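Local coordinates for protein aminoglycoside phosphotransferase (Alicyclobacillus acidocaldarius subsp. acidocaldarius, PDB 4PDY) that probably transfers a phosphate group to a small-molecule acceptor, using a protein-kinase-like fold, at residues A[88-91]-A[92-96]; A[182-185]-A[186-190]; A[325-328]-A[329-333]. All blocks are in the same frame, centred on the assembly; numbering follows the deposited sequence.

Contact 1. Residues A[88-91]-A[92-96]; sequences FVTT and SSNAP
Thr91 meets Ala95 across a tight loop through its hydroxyl and its backbone N-H. With OG1 between the backbone N and the carbonyl carbon (chi1 70°), the Thr91 oxygen reaches two groups of the returning chain. Ala95 N donates to Thr91 OG1 at 3.1 Å, and Ser93 OG is hydrogen-bonded to Thr91 OG1 at 3.0 Å. The methyl branch, Thr91 CG2, rests 3.6 Å from Ala95 O, while Ala95 CB sits beside the hydroxyl. Ala95 O also accepts from Thr91 N (2.9 Å, in the carbonyl plane), and Thr90 CA makes a CH...O approach to it. Thr90 and Asn94 run side by side, pointing the same way, with Thr90 OG1 3.7 Å from Asn94 OD1. Farther back, one water donates to both Val89 O and Pro96 O, bridging the two arms. A valine in place of Thr91 would probably leave Ala95 N without its side-chain acceptor and Ser93 OG without this partner. Outside the loop, Ser92 OG bonds Lys30 O, and Pro96 packs on helix 64-79. The bond from Asn94 N to Thr91 O, 2.9 Å long with the donor well above the carbonyl plane, closes a type I beta turn from Thr91 to Asn94. Asn94 has a left-handed backbone (phi 74°, psi 13°), and with the Thr91 N to Ala95 O bond this makes a type I turn with a G1-type beta bulge.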
# COMPACT_ATOMS: atom_id res chain seq x y z
N PHE A 88 12.81 16.03 -2.73
CA PHE A 88 12.66 16.87 -1.57
C PHE A 88 13.36 18.21 -1.78
O PHE A 88 14.44 18.28 -2.36
CB PHE A 88 13.25 16.16 -0.34
CG PHE A 88 12.55 14.84 -0.01
CD1 PHE A 88 11.35 14.84 0.65
CD2 PHE A 88 13.11 13.62 -0.36
CE1 PHE A 88 10.69 13.66 0.97
CE2 PHE A 88 12.46 12.44 -0.06
CZ PHE A 88 11.26 12.45 0.60
N VAL A 89 12.72 19.26 -1.29
CA VAL A 89 13.26 20.62 -1.31
C VAL A 89 13.68 20.95 0.11
O VAL A 89 12.94 20.69 1.06
CB VAL A 89 12.21 21.63 -1.83
CG1 VAL A 89 12.79 23.03 -1.77
CG2 VAL A 89 11.82 21.22 -3.24
N THR A 90 14.85 21.53 0.27
CA THR A 90 15.35 21.88 1.58
C THR A 90 15.07 23.34 1.92
O THR A 90 14.82 24.14 1.03
CB THR A 90 16.85 21.64 1.72
OG1 THR A 90 17.57 22.40 0.76
CG2 THR A 90 17.18 20.14 1.54
N THR A 91 15.09 23.66 3.20
CA THR A 91 14.86 25.01 3.66
C THR A 91 16.08 25.89 3.36
O THR A 91 17.12 25.43 2.87
CB THR A 91 14.62 25.02 5.18
OG1 THR A 91 15.84 24.71 5.86
CG2 THR A 91 13.49 24.06 5.59
N SER A 92 15.96 27.17 3.69
CA SER A 92 17.06 28.10 3.53
C SER A 92 18.28 27.74 4.38
O SER A 92 19.39 28.17 4.08
CB SER A 92 16.61 29.52 3.86
OG SER A 92 16.21 29.60 5.21
N SER A 93 18.06 26.98 5.45
CA SER A 93 19.16 26.46 6.27
C SER A 93 19.60 25.03 5.89
O SER A 93 20.34 24.40 6.65
CB SER A 93 18.76 26.49 7.73
OG SER A 93 17.80 25.49 8.00
N ASN A 94 19.15 24.53 4.75
CA ASN A 94 19.53 23.20 4.27
C ASN A 94 18.85 22.04 5.00
O ASN A 94 19.25 20.90 4.82
CB ASN A 94 21.04 22.99 4.29
CG ASN A 94 21.47 21.92 3.32
OD1 ASN A 94 20.92 21.81 2.22
ND2 ASN A 94 22.45 21.12 3.71
N ALA A 95 17.81 22.32 5.78
CA ALA A 95 17.12 21.25 6.51
C ALA A 95 16.10 20.58 5.60
O ALA A 95 15.51 21.23 4.74
CB ALA A 95 16.41 21.81 7.73
N PRO A 96 15.89 19.27 5.77
CA PRO A 96 14.91 18.57 4.91
C PRO A 96 13.45 18.68 5.36
O PRO A 96 12.56 18.17 4.69
CB PRO A 96 15.40 17.12 4.96
CG PRO A 96 16.03 17.03 6.30
CD PRO A 96 16.67 18.33 6.59
O HOH W 1 11.24 19.94 2.98

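Contact 2. Residues A[182-185]-A[186-190]; sequences DQLL and LSMRD
Met188, a selenomethionine in this crystal, folds back over the last turn of helix 180-187 to meet Leu184. Met188 CB stands 4.1 Å from Leu185 O. The next atom, Met188 CG, lies between the backbone N and the carbonyl carbon (chi1 65°), a setting that brings it over the helix end, 3.3 Å from Leu185 O. At SE the chain bends (chi3 85°), swinging the terminal methyl back toward Leu184: Met188 CE is 3.7 Å from Leu184 CG, close to Leu184 CD1 as well, and the two side chains cross obliquely. Met188 CE also lies 3.5 Å from Leu184 O.

Beside this apolar pair, the Ser187 hydroxyl turns onto the preceding turn, where Ser187 OG donates to Leu184 O at 2.6 Å. Met188 N gives its firmer bond to Leu185 O, at 3.1 Å, and only a weak one to Leu184 O. Behind them, regular helical bonds run from Leu186 N to Asp182 O and from Ser187 N to Gln183 O.

Arg189 completes the junction. Arg189 NE donates almost straight (175°) to Leu186 O over 2.8 Å, with that oxygen in the guanidinium plane, while Leu186 CD2 lies above one face, displaced toward the rim. Arg189 N bonds the same carbonyl.

Met188 holds the N-cap position of helix 189-203. The last carbonyls of the preceding helix, Leu184 O, Leu185 O and Leu186 O, are taken up by the serine hydroxyl, the arginine NE and backbone N-H groups. The straight NE bond holds the guanidinium flat against Leu186 O, and its charge has a long, weak ion pair with Asp173.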
# COMPACT_ATOMS: atom_id res chain seq x y z
N ASP A 182 -25.36 -9.81 7.98
CA ASP A 182 -25.19 -10.99 8.82
C ASP A 182 -25.45 -12.22 8.00
O ASP A 182 -24.67 -13.18 8.04
CB ASP A 182 -26.18 -10.95 9.97
CG ASP A 182 -25.98 -9.77 10.93
OD1 ASP A 182 -24.83 -9.32 11.14
OD2 ASP A 182 -27.02 -9.31 11.48
N GLN A 183 -26.58 -12.24 7.30
CA GLN A 183 -26.96 -13.43 6.54
C GLN A 183 -25.96 -13.71 5.41
O GLN A 183 -25.58 -14.84 5.16
CB GLN A 183 -28.37 -13.29 5.96
CG GLN A 183 -29.44 -13.20 7.03
CD GLN A 183 -30.81 -13.02 6.44
OE1 GLN A 183 -31.28 -13.87 5.71
NE2 GLN A 183 -31.45 -11.90 6.74
N LEU A 184 -25.54 -12.67 4.69
CA LEU A 184 -24.59 -12.85 3.62
C LEU A 184 -23.24 -13.38 4.16
O LEU A 184 -22.67 -14.29 3.59
CB LEU A 184 -24.41 -11.53 2.85
CG LEU A 184 -23.35 -11.54 1.76
CD1 LEU A 184 -23.63 -12.58 0.68
CD2 LEU A 184 -23.26 -10.16 1.13
N LEU A 185 -22.74 -12.79 5.23
CA LEU A 185 -21.50 -13.28 5.84
C LEU A 185 -21.64 -14.77 6.23
O LEU A 185 -20.77 -15.59 5.93
CB LEU A 185 -21.13 -12.43 7.06
CG LEU A 185 -19.82 -12.84 7.74
CD1 LEU A 185 -18.61 -12.54 6.85
CD2 LEU A 185 -19.70 -12.14 9.08
N LEU A 186 -22.76 -15.13 6.85
CA LEU A 186 -22.97 -16.54 7.25
C LEU A 186 -23.01 -17.48 6.05
O LEU A 186 -22.51 -18.62 6.13
CB LEU A 186 -24.23 -16.68 8.11
CG LEU A 186 -24.09 -16.06 9.50
CD1 LEU A 186 -25.45 -15.80 10.11
CD2 LEU A 186 -23.24 -16.95 10.41
N SER A 187 -23.55 -16.99 4.93
CA SER A 187 -23.66 -17.81 3.73
C SER A 187 -22.31 -18.18 3.13
O SER A 187 -22.24 -19.13 2.35
CB SER A 187 -24.49 -17.11 2.65
OG SER A 187 -23.76 -16.07 1.99
N MSE A 188 -21.25 -17.44 3.46
CA MSE A 188 -19.93 -17.73 2.88
C MSE A 188 -18.94 -18.28 3.89
O MSE A 188 -17.75 -18.35 3.59
CB MSE A 188 -19.38 -16.51 2.13
CG MSE A 188 -19.14 -15.37 3.07
SE MSE A 188 -18.31 -13.83 2.14
CE MSE A 188 -20.02 -13.25 1.62
N ARG A 189 -19.40 -18.74 5.05
CA ARG A 189 -18.48 -19.21 6.09
C ARG A 189 -17.55 -20.32 5.61
O ARG A 189 -16.38 -20.32 5.94
CB ARG A 189 -19.24 -19.75 7.29
CG ARG A 189 -19.81 -18.69 8.20
CD ARG A 189 -20.69 -19.34 9.26
NE ARG A 189 -22.02 -19.64 8.71
CZ ARG A 189 -22.98 -20.29 9.36
NH1 ARG A 189 -22.78 -20.77 10.59
NH2 ARG A 189 -24.15 -20.46 8.75
N ASP A 190 -18.08 -21.27 4.86
CA ASP A 190 -17.26 -22.42 4.49
C ASP A 190 -16.15 -22.00 3.53
O ASP A 190 -15.00 -22.44 3.70
CB ASP A 190 -18.12 -23.57 3.96
CG ASP A 190 -18.96 -24.24 5.07
OD1 ASP A 190 -18.38 -24.83 6.03
OD2 ASP A 190 -20.20 -24.19 4.98

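Contact 3. Residues A[325-328]-A[329-333]; sequences LQQY and AVQAE
Leu325 O receives Ala329 N at 2.9 Å, the first of three successive i to i+4 bonds along this piece of helix 319-347; the Leu325 side chain itself leaves the helix to pack on Phe181 and Leu185 of helix 180-187. At Gln326 the carbonyl accepts next: Val330 N donates to Gln326 O, also over 2.9 Å, and Val330 CG2 comes within 3.3 Å of Gln326 O. Gln327 O takes Gln331 N at 3.1 Å, and Gln331 CG lies 3.3 Å from Gln327 O. The Gln327 side chain, extended beyond CG (chi2 158°), runs beside that of Gln331, pointing the same way, and Gln327 NE2 has a weak hydrogen bond to Glu265. In Tyr328, CG is anti to the backbone N (chi1 -174°), which places the ring among Pro302, Leu304 and Pro305, while Ala332 CB rests 3.5 Å from Tyr328 O. Glu191 of helix 189-203 touches both Tyr328 and Ala332. Three consecutive i to i+4 bonds of near-equal length mark the segment as alpha-helix, here part of a long C-terminal one packed into the helical part of the fold.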
# COMPACT_ATOMS: atom_id res chain seq x y z
N LEU A 325 -19.26 -6.21 0.94
CA LEU A 325 -19.38 -7.66 1.07
C LEU A 325 -20.17 -8.26 -0.11
O LEU A 325 -19.85 -9.34 -0.61
CB LEU A 325 -20.02 -8.03 2.40
CG LEU A 325 -19.92 -9.52 2.74
CD1 LEU A 325 -18.48 -9.91 3.00
CD2 LEU A 325 -20.77 -9.82 3.95
N GLN A 326 -21.17 -7.51 -0.60
CA GLN A 326 -21.92 -7.93 -1.78
C GLN A 326 -21.00 -8.03 -3.00
O GLN A 326 -21.06 -9.01 -3.76
CB GLN A 326 -23.07 -6.98 -2.10
CG GLN A 326 -24.25 -7.11 -1.14
CD GLN A 326 -25.27 -5.99 -1.26
OE1 GLN A 326 -24.95 -4.88 -1.70
NE2 GLN A 326 -26.49 -6.28 -0.90
N GLN A 327 -20.15 -7.03 -3.19
CA GLN A 327 -19.21 -7.07 -4.30
C GLN A 327 -18.22 -8.23 -4.16
O GLN A 327 -17.88 -8.86 -5.16
CB GLN A 327 -18.44 -5.76 -4.45
CG GLN A 327 -17.32 -5.84 -5.50
CD GLN A 327 -16.90 -4.50 -6.07
OE1 GLN A 327 -17.74 -3.65 -6.38
NE2 GLN A 327 -15.59 -4.32 -6.25
N TYR A 328 -17.77 -8.51 -2.94
CA TYR A 328 -16.88 -9.65 -2.74
C TYR A 328 -17.59 -10.95 -3.14
O TYR A 328 -17.02 -11.81 -3.81
CB TYR A 328 -16.44 -9.73 -1.28
CG TYR A 328 -15.39 -10.81 -1.03
CD1 TYR A 328 -14.04 -10.53 -1.18
CD2 TYR A 328 -15.75 -12.09 -0.67
CE1 TYR A 328 -13.08 -11.50 -0.97
CE2 TYR A 328 -14.79 -13.05 -0.44
CZ TYR A 328 -13.46 -12.74 -0.59
OH TYR A 328 -12.48 -13.69 -0.37
N ALA A 329 -18.84 -11.09 -2.75
CA ALA A 329 -19.62 -12.28 -3.08
C ALA A 329 -19.78 -12.43 -4.59
O ALA A 329 -19.65 -13.52 -5.14
CB ALA A 329 -20.97 -12.24 -2.40
N VAL A 330 -20.09 -11.32 -5.26
CA VAL A 330 -20.22 -11.32 -6.73
C VAL A 330 -18.96 -11.83 -7.42
O VAL A 330 -19.03 -12.61 -8.37
CB VAL A 330 -20.59 -9.91 -7.26
CG1 VAL A 330 -20.39 -9.81 -8.77
CG2 VAL A 330 -22.02 -9.58 -6.88
N GLN A 331 -17.82 -11.40 -6.91
CA GLN A 331 -16.52 -11.75 -7.50
C GLN A 331 -15.88 -13.03 -6.97
O GLN A 331 -14.80 -13.41 -7.44
CB GLN A 331 -15.56 -10.60 -7.27
CG GLN A 331 -16.07 -9.32 -7.90
CD GLN A 331 -15.04 -8.24 -7.98
OE1 GLN A 331 -14.02 -8.24 -7.27
NE2 GLN A 331 -15.30 -7.30 -8.85
N ALA A 332 -16.54 -13.68 -6.02
CA ALA A 332 -15.88 -14.76 -5.29
C ALA A 332 -15.43 -15.90 -6.21
O ALA A 332 -14.32 -16.42 -6.04
CB ALA A 332 -16.78 -15.28 -4.18
N GLU A 333 -16.26 -16.30 -7.17
CA GLU A 333 -15.86 -17.40 -8.05
C GLU A 333 -14.73 -17.00 -8.98
O GLU A 333 -13.82 -17.79 -9.22
CB GLU A 333 -17.03 -17.96 -8.85
CG GLU A 333 -16.57 -19.03 -9.84
CD GLU A 333 -15.69 -20.08 -9.16
OE1 GLU A 333 -16.07 -20.49 -8.05
OE2 GLU A 333 -14.62 -20.48 -9.67

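Overall arrangement
The contacts follow one another along the chain in numerical order, and they fall into two groups in space. Contact 1, in the loop between strands 88-89 and 98-100 of the antiparallel sheet, lies on the opposite side of the chain's centre from the others, its centre 54 Å from that of contact 2 and 49 Å from that of contact 3. Contacts 2 and 3 are helical, with centres 12 Å apart, and meet directly: Leu184 CD2 lies 3.8 Å from Leu325 CG. Helix 319-347 thereby packs against the junction of helices 180-187 and 189-203. The layout accords with a kinase-like fold having a sheet-bearing part and a larger helical part.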